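Local atomic coordinates of SCARECROW-LIKE protein 7 (Oryza sativa Japonica Group, PDB entry 5HYZ), a protein that binds DNA through its GRAS domain and probably acts as a transcription factor in plant development and resistance to abiotic stress. Residues H94-N98 with I122-L127; T109-D115 with P139-T145; P88-F92 with F358-A362. All coordinates share one frame; numbering follows the deposited sequence.

Contact 1 (H94-N98 with I122-L127); sequences HLTAN and IQWAAL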
ATOM      1  N   HIS A  94       8.532   2.359   8.884  1.00 12.12           N
ATOM      2  CA  HIS A  94       7.965   1.274   9.727  1.00 12.97           C
ATOM      3  C   HIS A  94       8.403  -0.118   9.372  1.00 13.60           C
ATOM      4  O   HIS A  94       8.719  -0.918  10.226  1.00 12.61           O
ATOM      5  CB  HIS A  94       6.418   1.282   9.624  1.00 18.45           C
ATOM      6  CG  HIS A  94       5.820   2.516  10.178  1.00 19.34           C
ATOM      7  ND1 HIS A  94       4.512   2.897   9.915  1.00 23.27           N
ATOM      8  CD2 HIS A  94       6.344   3.468  10.991  1.00 22.45           C
ATOM      9  CE1 HIS A  94       4.263   4.032  10.551  1.00 22.23           C
ATOM     10  NE2 HIS A  94       5.353   4.393  11.214  1.00 25.26           N
ATOM     11  N   LEU A  95       8.297  -0.446   8.101  1.00 11.43           N
ATOM     12  CA  LEU A  95       8.681  -1.800   7.714  1.00 12.25           C
ATOM     13  C   LEU A  95      10.165  -2.066   7.914  1.00 11.78           C
ATOM     14  O   LEU A  95      10.537  -3.165   8.300  1.00 13.26           O
ATOM     15  CB  LEU A  95       8.296  -2.095   6.241  1.00 16.74           C
ATOM     16  CG  LEU A  95       6.773  -2.129   6.095  1.00 19.83           C
ATOM     17  CD1 LEU A  95       6.335  -2.642   4.727  1.00 28.59           C
ATOM     18  CD2 LEU A  95       5.941  -2.855   7.245  1.00 25.45           C
ATOM     19  N   THR A  96      11.021  -1.057   7.677  1.00 12.38           N
ATOM     20  CA  THR A  96      12.434  -1.314   7.853  1.00 13.92           C
ATOM     21  C   THR A  96      12.787  -1.460   9.375  1.00 12.15           C
ATOM     22  O   THR A  96      13.533  -2.387   9.780  1.00 12.14           O
ATOM     23  CB  THR A  96      13.264  -0.175   7.220  1.00 15.49           C
ATOM     24  OG1 THR A  96      12.891  -0.092   5.851  1.00 12.83           O
ATOM     25  CG2 THR A  96      14.756  -0.470   7.289  1.00 14.67           C
ATOM     26  N   ALA A  97      12.210  -0.592  10.183  1.00 11.84           N
ATOM     27  CA  ALA A  97      12.343  -0.737  11.628  1.00 13.36           C
ATOM     28  C   ALA A  97      11.820  -2.118  12.123  1.00 12.75           C
ATOM     29  O   ALA A  97      12.470  -2.799  12.938  1.00 12.13           O
ATOM     30  CB  ALA A  97      11.592   0.395  12.320  1.00 11.59           C
ATOM     31  N   ASN A  98      10.646  -2.522  11.616  1.00  9.03           N
ATOM     32  CA  ASN A  98      10.065  -3.782  12.062  1.00 11.23           C
ATOM     33  C   ASN A  98      10.940  -4.959  11.724  1.00 12.65           C
ATOM     34  O   ASN A  98      11.038  -5.913  12.492  1.00 11.01           O
ATOM     35  CB  ASN A  98       8.668  -3.998  11.431  1.00 10.05           C
ATOM     36  CG  ASN A  98       7.594  -3.174  12.096  1.00 14.26           C
ATOM     37  OD1 ASN A  98       7.874  -2.489  13.084  1.00 12.51           O
ATOM     38  ND2 ASN A  98       6.339  -3.263  11.593  1.00 12.35           N
ATOM     39  N   ILE A 122      -0.506   1.327  13.001  1.00 12.79           N
ATOM     40  CA  ILE A 122      -0.236   0.402  11.859  1.00 11.25           C
ATOM     41  C   ILE A 122       1.153  -0.234  11.910  1.00 11.05           C
ATOM     42  O   ILE A 122       1.304  -1.407  11.534  1.00 12.62           O
ATOM     43  CB  ILE A 122      -0.481   1.128  10.515  1.00 17.00           C
ATOM     44  CG1 ILE A 122      -0.579   0.049   9.393  1.00 20.69           C
ATOM     45  CG2 ILE A 122       0.597   2.125  10.270  1.00 18.41           C
ATOM     46  CD1 ILE A 122      -1.030   0.574   8.014  1.00 27.54           C
ATOM     47  N   GLN A 123       2.174   0.490  12.433  1.00  7.32           N
ATOM     48  CA  GLN A 123       3.475  -0.178  12.551  1.00  9.91           C
ATOM     49  C   GLN A 123       3.364  -1.459  13.373  1.00 11.47           C
ATOM     50  O   GLN A 123       3.972  -2.492  13.091  1.00 12.90           O
ATOM     51  CB  GLN A 123       4.514   0.770  13.228  1.00 12.08           C
ATOM     52  CG  GLN A 123       5.929   0.080  13.302  1.00  8.44           C
ATOM     53  CD  GLN A 123       7.076   1.034  13.771  1.00 12.96           C
ATOM     54  OE1 GLN A 123       6.850   2.215  14.120  1.00 12.11           O
ATOM     55  NE2 GLN A 123       8.268   0.496  13.816  1.00 11.28           N
ATOM     56  N   TRP A 124       2.589  -1.379  14.475  1.00  7.84           N
ATOM     57  CA  TRP A 124       2.541  -2.533  15.343  1.00  9.53           C
ATOM     58  C   TRP A 124       1.613  -3.601  14.860  1.00  7.84           C
ATOM     59  O   TRP A 124       1.833  -4.762  15.168  1.00 10.93           O
ATOM     60  CB  TRP A 124       2.161  -2.059  16.802  1.00  9.96           C
ATOM     61  CG  TRP A 124       3.148  -0.984  17.191  1.00  9.49           C
ATOM     62  CD1 TRP A 124       2.854   0.285  17.629  1.00 10.79           C
ATOM     63  CD2 TRP A 124       4.603  -1.043  17.057  1.00  9.77           C
ATOM     64  NE1 TRP A 124       4.020   1.003  17.804  1.00 14.17           N
ATOM     65  CE2 TRP A 124       5.095   0.226  17.459  1.00 12.71           C
ATOM     66  CE3 TRP A 124       5.516  -2.042  16.651  1.00 10.05           C
ATOM     67  CZ2 TRP A 124       6.459   0.547  17.444  1.00 11.66           C
ATOM     68  CZ3 TRP A 124       6.912  -1.720  16.590  1.00  9.68           C
ATOM     69  CH2 TRP A 124       7.363  -0.409  17.012  1.00 11.05           C
ATOM     70  N   ALA A 125       0.598  -3.236  14.107  1.00 11.05           N
ATOM     71  CA  ALA A 125      -0.221  -4.281  13.479  1.00 12.20           C
ATOM     72  C   ALA A 125       0.650  -5.075  12.482  1.00 10.99           C
ATOM     73  O   ALA A 125       0.635  -6.313  12.471  1.00 10.52           O
ATOM     74  CB  ALA A 125      -1.418  -3.658  12.777  1.00 13.06           C
ATOM     75  N   ALA A 126       1.480  -4.343  11.734  1.00 10.48           N
ATOM     76  CA  ALA A 126       2.393  -5.018  10.817  1.00 10.37           C
ATOM     77  C   ALA A 126       3.385  -5.917  11.565  1.00 10.58           C
ATOM     78  O   ALA A 126       3.704  -7.072  11.146  1.00 10.98           O
ATOM     79  CB  ALA A 126       3.116  -3.948   9.927  1.00 10.44           C
ATOM     80  N   LEU A 127       3.930  -5.405  12.671  1.00 10.18           N
ATOM     81  CA  LEU A 127       4.879  -6.194  13.411  1.00  9.33           C
ATOM     82  C   LEU A 127       4.207  -7.438  14.026  1.00 10.62           C
ATOM     83  O   LEU A 127       4.781  -8.514  14.055  1.00 12.33           O
ATOM     84  CB  LEU A 127       5.513  -5.352  14.577  1.00  8.68           C
ATOM     85  CG  LEU A 127       6.584  -6.188  15.307  1.00 12.28           C
ATOM     86  CD1 LEU A 127       7.917  -6.310  14.500  1.00 14.44           C
ATOM     87  CD2 LEU A 127       6.967  -5.556  16.666  1.00 14.98           C
TER

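Contact 2 (T109-D115 with P139-T145); sequences TKIHIVD and PTRIRIT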
ATOM      1  N   THR A 109      10.833 -15.321  23.706  1.00 16.70           N
ATOM      2  CA  THR A 109       9.445 -15.740  23.582  1.00 17.47           C
ATOM      3  C   THR A 109       8.463 -14.689  24.044  1.00 15.80           C
ATOM      4  O   THR A 109       7.264 -14.746  23.751  1.00 19.18           O
ATOM      5  CB  THR A 109       9.213 -17.033  24.392  1.00 27.36           C
ATOM      6  OG1 THR A 109       9.565 -16.775  25.759  1.00 25.28           O
ATOM      7  CG2 THR A 109      10.109 -18.180  23.812  1.00 27.52           C
ATOM      8  N   LYS A 110       8.975 -13.713  24.782  1.00 16.65           N
ATOM      9  CA  LYS A 110       8.169 -12.585  25.285  1.00 15.30           C
ATOM     10  C   LYS A 110       8.848 -11.292  24.848  1.00 14.57           C
ATOM     11  O   LYS A 110      10.053 -11.148  25.013  1.00 15.19           O
ATOM     12  CB  LYS A 110       8.076 -12.619  26.819  1.00 16.27           C
ATOM     13  CG  LYS A 110       7.462 -13.915  27.322  1.00 22.10           C
ATOM     14  CD  LYS A 110       7.249 -13.762  28.824  1.00 31.89           C
ATOM     15  CE  LYS A 110       7.091 -15.112  29.508  1.00 47.57           C
ATOM     16  NZ  LYS A 110       6.843 -14.879  30.984  1.00 53.34           N
ATOM     17  N   ILE A 111       8.066 -10.400  24.257  1.00 13.30           N
ATOM     18  CA  ILE A 111       8.613  -9.202  23.665  1.00 12.57           C
ATOM     19  C   ILE A 111       7.887  -7.983  24.204  1.00 12.99           C
ATOM     20  O   ILE A 111       6.638  -7.975  24.342  1.00 13.05           O
ATOM     21  CB  ILE A 111       8.471  -9.264  22.116  1.00 15.85           C
ATOM     22  CG1 ILE A 111       9.420 -10.390  21.567  1.00 18.15           C
ATOM     23  CG2 ILE A 111       8.871  -7.883  21.493  1.00 13.73           C
ATOM     24  CD1 ILE A 111       9.211 -10.710  20.080  1.00 20.67           C
ATOM     25  N   HIS A 112       8.646  -6.934  24.505  1.00 11.02           N
ATOM     26  CA  HIS A 112       8.036  -5.691  24.972  1.00 11.13           C
ATOM     27  C   HIS A 112       8.504  -4.573  24.067  1.00  9.43           C
ATOM     28  O   HIS A 112       9.709  -4.278  24.022  1.00 11.31           O
ATOM     29  CB  HIS A 112       8.458  -5.434  26.423  1.00 12.48           C
ATOM     30  CG  HIS A 112       7.826  -4.238  27.036  1.00 15.07           C
ATOM     31  ND1 HIS A 112       8.117  -3.855  28.326  1.00 24.48           N
ATOM     32  CD2 HIS A 112       6.951  -3.319  26.559  1.00 16.24           C
ATOM     33  CE1 HIS A 112       7.419  -2.769  28.629  1.00 24.58           C
ATOM     34  NE2 HIS A 112       6.709  -2.417  27.574  1.00 20.13           N
ATOM     35  N   ILE A 113       7.592  -3.950  23.340  1.00 10.33           N
ATOM     36  CA  ILE A 113       7.924  -2.814  22.450  1.00  8.69           C
ATOM     37  C   ILE A 113       7.679  -1.479  23.178  1.00 12.92           C
ATOM     38  O   ILE A 113       6.604  -1.288  23.728  1.00 10.59           O
ATOM     39  CB  ILE A 113       7.002  -2.824  21.196  1.00 11.72           C
ATOM     40  CG1 ILE A 113       7.105  -4.154  20.431  1.00 14.76           C
ATOM     41  CG2 ILE A 113       7.271  -1.601  20.269  1.00 13.15           C
ATOM     42  CD1 ILE A 113       8.525  -4.472  19.971  1.00 14.51           C
ATOM     43  N   VAL A 114       8.652  -0.584  23.179  1.00  8.48           N
ATOM     44  CA  VAL A 114       8.438   0.763  23.704  1.00  9.29           C
ATOM     45  C   VAL A 114       8.455   1.718  22.561  1.00 10.85           C
ATOM     46  O   VAL A 114       9.475   1.887  21.905  1.00 13.12           O
ATOM     47  CB  VAL A 114       9.513   1.129  24.776  1.00 12.31           C
ATOM     48  CG1 VAL A 114       9.215   2.596  25.334  1.00 11.38           C
ATOM     49  CG2 VAL A 114       9.439   0.102  25.884  1.00 12.02           C
ATOM     50  N   ASP A 115       7.320   2.337  22.272  1.00 10.31           N
ATOM     51  CA  ASP A 115       7.223   3.259  21.143  1.00 10.41           C
ATOM     52  C   ASP A 115       7.212   4.708  21.615  1.00 13.23           C
ATOM     53  O   ASP A 115       6.184   5.179  22.178  1.00 12.32           O
ATOM     54  CB  ASP A 115       5.949   2.967  20.302  1.00 12.77           C
ATOM     55  CG  ASP A 115       5.974   3.668  18.946  1.00 14.08           C
ATOM     56  OD1 ASP A 115       7.011   4.255  18.555  1.00 14.01           O
ATOM     57  OD2 ASP A 115       4.969   3.604  18.196  1.00 11.37           O
ATOM     58  N   PRO A 139       5.615 -15.544  19.340  1.00 16.04           N
ATOM     59  CA  PRO A 139       5.878 -15.279  20.768  1.00 14.18           C
ATOM     60  C   PRO A 139       4.710 -15.672  21.665  1.00 16.63           C
ATOM     61  O   PRO A 139       3.598 -15.659  21.188  1.00 18.66           O
ATOM     62  CB  PRO A 139       6.025 -13.735  20.851  1.00 15.11           C
ATOM     63  CG  PRO A 139       6.341 -13.291  19.488  1.00 15.56           C
ATOM     64  CD  PRO A 139       5.646 -14.322  18.525  1.00 15.82           C
ATOM     65  N   THR A 140       4.954 -15.948  22.929  1.00 17.74           N
ATOM     66  CA  THR A 140       3.831 -16.224  23.823  1.00 19.31           C
ATOM     67  C   THR A 140       3.221 -14.952  24.391  1.00 23.38           C
ATOM     68  O   THR A 140       2.095 -14.967  24.835  1.00 22.85           O
ATOM     69  CB  THR A 140       4.254 -17.131  24.960  1.00 25.10           C
ATOM     70  OG1 THR A 140       5.308 -16.520  25.716  1.00 29.73           O
ATOM     71  CG2 THR A 140       4.744 -18.423  24.397  1.00 24.04           C
ATOM     72  N   ARG A 141       3.948 -13.832  24.374  1.00 16.72           N
ATOM     73  CA  ARG A 141       3.346 -12.591  24.841  1.00 17.26           C
ATOM     74  C   ARG A 141       4.023 -11.407  24.150  1.00 14.25           C
ATOM     75  O   ARG A 141       5.261 -11.378  24.024  1.00 15.95           O
ATOM     76  CB  ARG A 141       3.532 -12.429  26.377  1.00 18.89           C
ATOM     77  CG  ARG A 141       2.815 -11.152  26.936  1.00 27.31           C
ATOM     78  CD  ARG A 141       3.112 -10.940  28.448  1.00 25.26           C
ATOM     79  NE  ARG A 141       4.529 -10.715  28.725  1.00 36.16           N
ATOM     80  CZ  ARG A 141       5.017 -10.376  29.916  1.00 41.44           C
ATOM     81  NH1 ARG A 141       4.172 -10.274  30.937  1.00 46.62           N
ATOM     82  NH2 ARG A 141       6.332 -10.171  30.086  1.00 35.40           N
ATOM     83  N   ILE A 142       3.205 -10.444  23.741  1.00 13.53           N
ATOM     84  CA  ILE A 142       3.711  -9.182  23.216  1.00 12.20           C
ATOM     85  C   ILE A 142       3.055  -8.036  24.000  1.00 15.78           C
ATOM     86  O   ILE A 142       1.801  -7.965  24.079  1.00 14.68           O
ATOM     87  CB  ILE A 142       3.412  -9.064  21.696  1.00 16.29           C
ATOM     88  CG1 ILE A 142       4.189 -10.187  20.995  1.00 15.61           C
ATOM     89  CG2 ILE A 142       3.826  -7.681  21.196  1.00 13.37           C
ATOM     90  CD1 ILE A 142       3.518 -10.690  19.714  1.00 22.02           C
ATOM     91  N   ARG A 143       3.896  -7.156  24.577  1.00 11.26           N
ATOM     92  CA  ARG A 143       3.396  -5.958  25.234  1.00 11.20           C
ATOM     93  C   ARG A 143       3.885  -4.731  24.498  1.00 10.48           C
ATOM     94  O   ARG A 143       4.999  -4.733  23.967  1.00 10.79           O
ATOM     95  CB  ARG A 143       3.912  -5.908  26.689  1.00 12.43           C
ATOM     96  CG  ARG A 143       3.320  -7.011  27.512  1.00 19.47           C
ATOM     97  CD  ARG A 143       3.421  -6.593  29.005  1.00 34.04           C
ATOM     98  NE  ARG A 143       4.794  -6.529  29.455  1.00 35.30           N
ATOM     99  CZ  ARG A 143       5.292  -5.649  30.332  1.00 35.90           C
ATOM    100  NH1 ARG A 143       4.568  -4.667  30.850  1.00 33.63           N
ATOM    101  NH2 ARG A 143       6.557  -5.744  30.676  1.00 26.96           N
ATOM    102  N   ILE A 144       3.056  -3.712  24.394  1.00 11.39           N
ATOM    103  CA  ILE A 144       3.462  -2.441  23.810  1.00  9.19           C
ATOM    104  C   ILE A 144       3.191  -1.309  24.804  1.00 13.03           C
ATOM    105  O   ILE A 144       2.114  -1.229  25.405  1.00 11.34           O
ATOM    106  CB  ILE A 144       2.705  -2.176  22.474  1.00 11.58           C
ATOM    107  CG1 ILE A 144       2.989  -3.347  21.527  1.00 12.67           C
ATOM    108  CG2 ILE A 144       3.180  -0.841  21.859  1.00 12.42           C
ATOM    109  CD1 ILE A 144       2.572  -3.054  20.093  1.00 17.92           C
ATOM    110  N   THR A 145       4.207  -0.485  25.031  1.00 11.27           N
ATOM    111  CA  THR A 145       4.036   0.727  25.839  1.00 12.24           C
ATOM    112  C   THR A 145       4.180   1.923  24.920  1.00 12.69           C
ATOM    113  O   THR A 145       5.220   2.075  24.275  1.00 12.79           O
ATOM    114  CB  THR A 145       5.103   0.778  26.979  1.00 13.23           C
ATOM    115  OG1 THR A 145       4.916  -0.357  27.836  1.00 17.89           O
ATOM    116  CG2 THR A 145       4.914   2.095  27.753  1.00 14.06           C
TER
HETATM  117  O   HOH W   1       7.500 -17.657  26.937  1.00 36.84           O
HETATM  118  O   HOH W   2       6.053  -9.546  26.811  1.00 20.75           O

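Contact 3 (P88-F92 with F358-A362); sequences PYSKF and FLSLA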
ATOM      1  N   PRO A  88       5.636   7.006   0.139  1.00 15.20           N
ATOM      2  CA  PRO A  88       6.002   5.773   0.853  1.00 17.62           C
ATOM      3  C   PRO A  88       6.845   5.989   2.112  1.00 15.47           C
ATOM      4  O   PRO A  88       7.311   4.982   2.707  1.00 15.02           O
ATOM      5  CB  PRO A  88       6.822   5.015  -0.184  1.00 17.95           C
ATOM      6  CG  PRO A  88       7.506   6.100  -0.964  1.00 20.57           C
ATOM      7  CD  PRO A  88       6.490   7.225  -1.052  1.00 18.56           C
ATOM      8  N   TYR A  89       7.034   7.248   2.523  1.00 18.11           N
ATOM      9  CA  TYR A  89       7.904   7.572   3.663  1.00 19.16           C
ATOM     10  C   TYR A  89       7.596   6.795   4.940  1.00 13.39           C
ATOM     11  O   TYR A  89       8.498   6.110   5.472  1.00 14.05           O
ATOM     12  CB  TYR A  89       7.861   9.098   3.955  1.00 19.58           C
ATOM     13  CG  TYR A  89       8.271   9.938   2.734  1.00 20.86           C
ATOM     14  CD1 TYR A  89       9.518   9.792   2.160  1.00 27.20           C
ATOM     15  CD2 TYR A  89       7.396  10.864   2.171  1.00 23.97           C
ATOM     16  CE1 TYR A  89       9.892  10.526   1.017  1.00 25.15           C
ATOM     17  CE2 TYR A  89       7.765  11.622   1.036  1.00 22.25           C
ATOM     18  CZ  TYR A  89       8.996  11.448   0.476  1.00 19.19           C
ATOM     19  OH  TYR A  89       9.395  12.186  -0.634  1.00 24.66           O
ATOM     20  N   SER A  90       6.362   6.858   5.442  1.00 19.23           N
ATOM     21  CA  SER A  90       6.100   6.210   6.713  1.00 21.42           C
ATOM     22  C   SER A  90       6.129   4.688   6.575  1.00 17.90           C
ATOM     23  O   SER A  90       6.598   3.991   7.472  1.00 15.70           O
ATOM     24  CB  SER A  90       4.752   6.683   7.342  1.00 24.65           C
ATOM     25  OG  SER A  90       3.652   6.255   6.532  1.00 36.90           O
ATOM     26  N   LYS A  91       5.681   4.147   5.450  1.00 13.73           N
ATOM     27  CA  LYS A  91       5.687   2.726   5.312  1.00 14.53           C
ATOM     28  C   LYS A  91       7.129   2.219   5.254  1.00 13.73           C
ATOM     29  O   LYS A  91       7.465   1.183   5.842  1.00 12.60           O
ATOM     30  CB  LYS A  91       4.881   2.289   4.048  1.00 19.29           C
ATOM     31  CG  LYS A  91       4.639   0.772   4.015  1.00 30.34           C
ATOM     32  CD  LYS A  91       3.389   0.358   3.216  1.00 42.02           C
ATOM     33  CE  LYS A  91       3.066  -1.149   3.378  1.00 46.64           C
ATOM     34  NZ  LYS A  91       2.722  -1.856   2.072  1.00 47.02           N
ATOM     35  N   PHE A  92       7.970   2.934   4.499  1.00 12.57           N
ATOM     36  CA  PHE A  92       9.392   2.582   4.435  1.00 12.80           C
ATOM     37  C   PHE A  92      10.001   2.507   5.824  1.00 12.49           C
ATOM     38  O   PHE A  92      10.686   1.576   6.243  1.00 11.97           O
ATOM     39  CB  PHE A  92      10.142   3.638   3.650  1.00 10.59           C
ATOM     40  CG  PHE A  92      11.644   3.535   3.820  1.00 14.36           C
ATOM     41  CD1 PHE A  92      12.361   2.501   3.216  1.00 16.42           C
ATOM     42  CD2 PHE A  92      12.313   4.474   4.575  1.00 12.58           C
ATOM     43  CE1 PHE A  92      13.739   2.406   3.403  1.00 19.36           C
ATOM     44  CE2 PHE A  92      13.719   4.362   4.778  1.00 12.23           C
ATOM     45  CZ  PHE A  92      14.402   3.343   4.195  1.00 16.66           C
ATOM     46  N   PHE A 358      23.208   2.947   7.992  1.00 12.34           N
ATOM     47  CA  PHE A 358      21.910   3.595   7.712  1.00 11.71           C
ATOM     48  C   PHE A 358      21.316   3.157   6.383  1.00 14.69           C
ATOM     49  O   PHE A 358      22.071   2.995   5.426  1.00 15.82           O
ATOM     50  CB  PHE A 358      22.048   5.119   7.625  1.00 12.38           C
ATOM     51  CG  PHE A 358      22.505   5.748   8.912  1.00 14.72           C
ATOM     52  CD1 PHE A 358      21.569   6.112   9.883  1.00 13.79           C
ATOM     53  CD2 PHE A 358      23.876   6.034   9.138  1.00 12.13           C
ATOM     54  CE1 PHE A 358      22.001   6.754  11.071  1.00 12.55           C
ATOM     55  CE2 PHE A 358      24.309   6.665  10.346  1.00 13.18           C
ATOM     56  CZ  PHE A 358      23.395   7.005  11.302  1.00 13.90           C
ATOM     57  N   LEU A 359      19.991   3.086   6.279  1.00 12.49           N
ATOM     58  CA  LEU A 359      19.355   2.860   4.957  1.00 13.55           C
ATOM     59  C   LEU A 359      18.437   4.013   4.753  1.00 15.56           C
ATOM     60  O   LEU A 359      17.647   4.312   5.626  1.00 12.80           O
ATOM     61  CB  LEU A 359      18.578   1.546   4.913  1.00 11.95           C
ATOM     62  CG  LEU A 359      17.929   1.257   3.541  1.00 15.91           C
ATOM     63  CD1 LEU A 359      18.984   1.056   2.469  1.00 17.83           C
ATOM     64  CD2 LEU A 359      17.112   0.013   3.677  1.00 16.31           C
ATOM     65  N   SER A 360      18.496   4.696   3.615  1.00 11.31           N
ATOM     66  CA  SER A 360      17.680   5.888   3.458  1.00 13.15           C
ATOM     67  C   SER A 360      16.837   5.801   2.202  1.00 15.56           C
ATOM     68  O   SER A 360      17.308   5.303   1.142  1.00 17.58           O
ATOM     69  CB  SER A 360      18.608   7.129   3.425  1.00 17.05           C
ATOM     70  OG  SER A 360      17.858   8.317   3.393  1.00 23.38           O
ATOM     71  N   LEU A 361      15.625   6.330   2.287  1.00 15.30           N
ATOM     72  CA  LEU A 361      14.752   6.455   1.140  1.00 12.64           C
ATOM     73  C   LEU A 361      15.057   7.820   0.562  1.00 16.78           C
ATOM     74  O   LEU A 361      15.047   8.833   1.268  1.00 15.02           O
ATOM     75  CB  LEU A 361      13.294   6.328   1.542  1.00 12.86           C
ATOM     76  CG  LEU A 361      12.223   6.674   0.529  1.00 16.68           C
ATOM     77  CD1 LEU A 361      12.371   5.656  -0.627  1.00 17.15           C
ATOM     78  CD2 LEU A 361      10.816   6.609   1.148  1.00 20.05           C
ATOM     79  N   ALA A 362      15.404   7.799  -0.734  1.00 13.43           N
ATOM     80  CA  ALA A 362      15.823   8.988  -1.460  1.00 14.23           C
ATOM     81  C   ALA A 362      14.895   9.395  -2.589  1.00 17.57           C
ATOM     82  O   ALA A 362      14.179   8.565  -3.146  1.00 15.97           O
ATOM     83  CB  ALA A 362      17.254   8.730  -2.020  1.00 13.50           C
TER

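Contact 1 (H94-N98 with I122-L127)
Asn98 and Gln123 join two helices on one side of the Rossmann-like sheet of the GRAS domain: helix 89-104, which leads into the first parallel strand, and helix 122-132, the crossover that follows that strand. The two short segments run 45° apart with their axes 9.7 Å from each other at closest approach. The tight part is polar and lies around Asn98, whose side chain fits as a knob among Gln123, Trp124, Ala126 and Leu127. Its ND2 donates to the backbone O of Gln123 at 2.9 Å, reaching that carbonyl in its plane and on a lone pair. The same oxygen also takes the helical N-H of Leu127, so one backbone acceptor serves both helices. On the other branch of the Asn98 amide, OD1 receives NE2 of Gln123 at 3.1 Å; this donor stands above the carbonyl plane of Asn98, although the bond lies nearly in Gln123's own amide plane. An extended chain with CG anti to the backbone N (chi1 -178°) carries the Gln123 amide across to Asn98, and its NE2 also bonds Asn206 of strand 202-208, linking helix 122-132 directly, and helix 89-104 through Asn98, to the sheet. Behind the pair, the indole of Trp124 packs against strand 110-118, with Asp115 as the partner of its NE1.

Toward the partly exposed margin the packing is looser and mostly apolar. CD2 of Leu95 meets CB of Ala126 at 4.0 Å, and Ile122, which also packs against Asn342 of the second subunit, approaches His94 only through CG2. The close exception on this side is the His94 ring, which covers the stem of Gln123 in a CH-pi contact, CB lying 3.9 Å from the ring centroid and 14° off its normal.

Contact 2 (T109-D115 with P139-T145)
Ile111 and Arg143 lie at the middle of a parallel strand pair, the first and second strands of a beta-alpha-beta unit whose crossover is helix 122-132; residues 111-115 form the predicted VHIID motif. The backbone bonds are regular: Ile111 N to Arg141 O, Arg143 N to Ile111 O, Ile113 N to Arg143 O, Thr145 N to Ile113 O, and Asp115 N to Thr145 O. Where the strands begin, Thr109 O takes the N-H of Thr140 at 2.7 Å.

The apolar contacts lie on the face turned to helix 122-132. Ile111 CD1 reaches Pro139 CG at 3.9 Å, and Ile113 CB meets Ile144 CG1 at 4.1 Å, with Leu131 and Trp124 of the helix packed over the isoleucines.

The other face is largely polar. A chi1 of -176° swings the His112 ring away from its own N and across to the neighbouring strand, where its NE2 and Thr145 OG1 share a hydrogen bond of 2.7 Å at the ring's edge. The guanidinium of Arg143 lies over one face of this imidazole, the two planes 39° apart, while Val114 CG2 covers the opposite face.

Acidic residues ahead of strand 202-208 answer this row of basic groups. Glu201 accepts from His112 ND1 and pairs with both Arg141 and Arg143, whose NH2 also bonds Leu196 O; Glu198 also binds Arg141, and Asp200 binds Lys110. With bonds at both ring nitrogens the imidazole is fixed in rotation, and the acidic cluster probably balances the positive charge on this face.

Contact 3 (P88-F92 with F358-A362)
Phe92 and Leu361 carry most of this contact, their side chains lying alongside one another and pointing opposite ways. The phenyl ring of Phe92 is swung out by a chi1 of 166°, which sets CG opposite the backbone N and extends the ring from the first turn of helix 89-104 toward the strand. One face of the ring receives Leu361 CB in a CH-pi contact, 3.8 Å from the centroid and 15° off the normal. At the ring's far end CZ approaches the backbone O of Leu359, in the ring plane, at 3.7 Å, and CE1 touches CD2 of the Leu359 side chain at 4.1 Å.

Pro88 is the N-cap of this helix, which here packs on the antiparallel part of the mixed sheet, which includes strands 349-354, 358-363 and 366-374 in the predicted SAW region. Leu359 and Leu361 turn toward the helix, whereas Ser360 faces away and bonds Thr370.

In Leu361, CG likewise lies anti to its own N (chi1 169°), and this together with a chi2 of 64° carries CD2 past the phenyl group to the start of the helix. That methyl meets CD1 of Tyr89 at 3.6 Å and CG of Pro88 at 4.0 Å, the Leu361 side chain crossing those of both residues at about a right angle. The tyrosine carries its hydroxyl past the leucine to a hydrogen bond with Ser268.

Overall arrangement
Helix 89-104 is shared by contacts 1 and 3: its first turn packs on strand 358-363, and the next turns meet helix 122-132. The centres of these two contacts are about 13 Å apart. Contact 2 lies about 13 Å, centre to centre, from contact 1 and touches it directly. Trp124 NE1 probably bonds Asp115 OD2, at 2.8 Å, the Trp124 ring packs on Ile113 and its CB on Ile144, and Leu127 also reaches Ile113. Contacts 2 and 3 do not touch, their nearest atoms being about 11 Å apart, yet both reach the same mixed sheet, contact 2 in its parallel part and contact 3 in its antiparallel part.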